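Local coordinates for hypothetical protein (Sebaldella termitidis, PDB 4M1A), which is of unknown function but forms a trimer of alpha/beta subunits and belongs to the DUF1904 family of the MIF clan, at residues 59-64 against 92-97. Sequence-based numbering, arbitrary orientation.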
loop_
_atom_site.group_PDB
_atom_site.type_symbol
_atom_site.label_atom_id
_atom_site.label_comp_id
_atom_site.label_asym_id
_atom_site.label_seq_id
_atom_site.Cartn_x
_atom_site.Cartn_y
_atom_site.Cartn_z
ATOM N N GLU A 59 -8.366 0.449 3.779
ATOM C CA GLU A 59 -7.467 1.570 4.116
ATOM C C GLU A 59 -8.136 2.862 3.711
ATOM O O GLU A 59 -8.755 2.918 2.635
ATOM C CB GLU A 59 -6.131 1.409 3.382
ATOM C CG GLU A 59 -5.369 0.199 3.773
ATOM C CD GLU A 59 -4.286 -0.316 2.791
ATOM O OE1 GLU A 59 -4.551 -0.407 1.533
ATOM O OE2 GLU A 59 -3.211 -0.733 3.379
ATOM N N VAL A 60 -8.051 3.897 4.549
ATOM C CA VAL A 60 -8.547 5.216 4.241
ATOM C C VAL A 60 -7.330 6.142 4.302
ATOM O O VAL A 60 -6.774 6.379 5.393
ATOM C CB VAL A 60 -9.573 5.669 5.277
ATOM C CG1 VAL A 60 -10.011 7.082 5.016
ATOM C CG2 VAL A 60 -10.786 4.712 5.230
ATOM N N LEU A 61 -6.955 6.675 3.171
ATOM C CA LEU A 61 -5.873 7.689 3.096
ATOM C C LEU A 61 -6.495 9.048 3.037
ATOM O O LEU A 61 -7.221 9.387 2.085
ATOM C CB LEU A 61 -4.985 7.449 1.858
ATOM C CG LEU A 61 -4.077 6.237 1.824
ATOM C CD1 LEU A 61 -4.849 4.941 1.694
ATOM C CD2 LEU A 61 -3.079 6.371 0.656
ATOM N N TRP A 62 -6.225 9.891 4.059
ATOM C CA TRP A 62 -6.849 11.195 4.112
ATOM C C TRP A 62 -6.044 12.179 4.946
ATOM O O TRP A 62 -5.110 11.767 5.688
ATOM C CB TRP A 62 -8.268 11.106 4.674
ATOM C CG TRP A 62 -8.427 10.695 6.110
ATOM C CD1 TRP A 62 -7.477 10.316 7.015
ATOM C CD2 TRP A 62 -9.648 10.756 6.822
ATOM N NE1 TRP A 62 -8.074 10.106 8.261
ATOM C CE2 TRP A 62 -9.407 10.350 8.137
ATOM C CE3 TRP A 62 -10.974 11.062 6.416
ATOM C CZ2 TRP A 62 -10.448 10.284 9.111
ATOM C CZ3 TRP A 62 -11.966 11.035 7.377
ATOM C CH2 TRP A 62 -11.706 10.613 8.681
ATOM N N PHE A 63 -6.415 13.445 4.824
ATOM C CA PHE A 63 -5.988 14.475 5.794
ATOM C C PHE A 63 -6.812 14.200 7.075
ATOM O O PHE A 63 -8.032 14.155 7.047
ATOM C CB PHE A 63 -6.118 15.904 5.235
ATOM C CG PHE A 63 -5.268 16.128 4.005
ATOM C CD1 PHE A 63 -3.917 16.022 4.081
ATOM C CD2 PHE A 63 -5.827 16.423 2.786
ATOM C CE1 PHE A 63 -3.135 16.179 2.935
ATOM C CE2 PHE A 63 -5.047 16.620 1.655
ATOM C CZ PHE A 63 -3.700 16.462 1.724
ATOM N N ASP A 64 -6.117 13.979 8.170
ATOM C CA ASP A 64 -6.770 13.406 9.327
ATOM C C ASP A 64 -7.818 14.339 9.858
ATOM O O ASP A 64 -7.704 15.545 9.735
ATOM C CB ASP A 64 -5.796 13.116 10.454
ATOM C CG ASP A 64 -6.384 12.175 11.529
ATOM O OD1 ASP A 64 -7.323 11.332 11.254
ATOM O OD2 ASP A 64 -5.840 12.286 12.644
ATOM N N VAL A 92 -8.089 0.726 8.560
ATOM C CA VAL A 92 -6.984 1.500 9.024
ATOM C C VAL A 92 -7.031 2.875 8.410
ATOM O O VAL A 92 -7.150 2.991 7.192
ATOM C CB VAL A 92 -5.664 0.781 8.675
ATOM C CG1 VAL A 92 -4.532 1.488 9.393
ATOM C CG2 VAL A 92 -5.762 -0.665 9.167
ATOM N N PHE A 93 -6.900 3.921 9.217
ATOM C CA PHE A 93 -6.818 5.272 8.706
ATOM C C PHE A 93 -5.325 5.695 8.627
ATOM O O PHE A 93 -4.595 5.533 9.609
ATOM C CB PHE A 93 -7.577 6.230 9.580
ATOM C CG PHE A 93 -9.106 6.012 9.488
ATOM C CD1 PHE A 93 -9.706 5.022 10.197
ATOM C CD2 PHE A 93 -9.851 6.785 8.653
ATOM C CE1 PHE A 93 -11.088 4.798 10.090
ATOM C CE2 PHE A 93 -11.238 6.572 8.541
ATOM C CZ PHE A 93 -11.812 5.565 9.223
ATOM N N ASN A 94 -4.941 6.270 7.491
ATOM C CA ASN A 94 -3.523 6.694 7.210
ATOM C C ASN A 94 -3.526 8.195 6.940
ATOM O O ASN A 94 -4.060 8.653 5.958
ATOM C CB ASN A 94 -2.959 5.926 6.020
ATOM C CG ASN A 94 -2.806 4.413 6.306
ATOM O OD1 ASN A 94 -3.412 3.554 5.645
ATOM N ND2 ASN A 94 -2.087 4.094 7.381
ATOM N N PRO A 95 -2.973 8.987 7.853
ATOM C CA PRO A 95 -2.993 10.447 7.763
ATOM C C PRO A 95 -1.942 10.853 6.718
ATOM O O PRO A 95 -0.839 10.340 6.734
ATOM C CB PRO A 95 -2.619 10.937 9.172
ATOM C CG PRO A 95 -2.132 9.744 9.918
ATOM C CD PRO A 95 -2.295 8.489 9.063
ATOM N N LEU A 96 -2.345 11.707 5.826
ATOM C CA LEU A 96 -1.493 12.242 4.786
ATOM C C LEU A 96 -0.925 13.511 5.327
ATOM O O LEU A 96 -1.554 14.192 6.073
ATOM C CB LEU A 96 -2.308 12.608 3.560
ATOM C CG LEU A 96 -2.951 11.436 2.836
ATOM C CD1 LEU A 96 -3.979 12.030 1.891
ATOM C CD2 LEU A 96 -1.940 10.580 2.134
ATOM N N ILE A 97 0.234 13.873 4.829
ATOM C CA ILE A 97 0.920 15.081 5.212
ATOM C C ILE A 97 0.819 16.040 4.037
ATOM O O ILE A 97 1.235 15.675 2.930
ATOM C CB ILE A 97 2.369 14.721 5.637
ATOM C CG1 ILE A 97 2.324 13.995 6.998
ATOM C CG2 ILE A 97 3.236 15.978 5.808
ATOM C CD1 ILE A 97 3.593 13.195 7.267
HETATM O O HOH W 1 -2.408 0.820 5.665
HETATM O O HOH W 2 -3.379 14.468 8.075
#
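W62 has F93 over one face of its indole, near the rim: F93 CD2 sits 3.6 Å from CZ2, and the planes meet at 40°, too tilted for a stack and too flat for a T-shape. V60 stands beside F93, pointing the same way, and its CG2 makes an off-centre CH-pi contact 4.3 Å from the F93 centroid. The W62 CG sits between backbone N and carbonyl carbon (chi1 66°), which turns one indole face against V60 CG1 and F93 CD2; an alanine here would probably open a gap beside F93 and cost D64 the weak bond from NE1 to OD1, although the salt bridge from D64 to R70 would probably remain. Helix 67-82 covers this face through I73 and F77. The backbones identify strands 56-62 and 89-95 as the parallel neighbours of a beta-alpha-beta unit with helix 67-82 as connection, consistent with membership of the MIF clan. Bonds alternate along the ladder: V60 N to V92 O, N94 N to V60 O (2.8 Å) and W62 N to N94 O. A fourth bond, L96 N to W62 O, comes from 37° above the carbonyl plane. Beyond it the L96 side chain crosses F63 at about a right angle, CB lying 3.7 Å from F63 CE1, while a water links D64 N to L96 O. On the face that carries E59, L61 and N94, away from V60, W62 and F93, another water bridges E59 OE2 and N94 OD1, at 2.9 Å from each; E59 also forms salt bridges with R7 and with R5 of the second subunit, whose strand continues the sheet past V92.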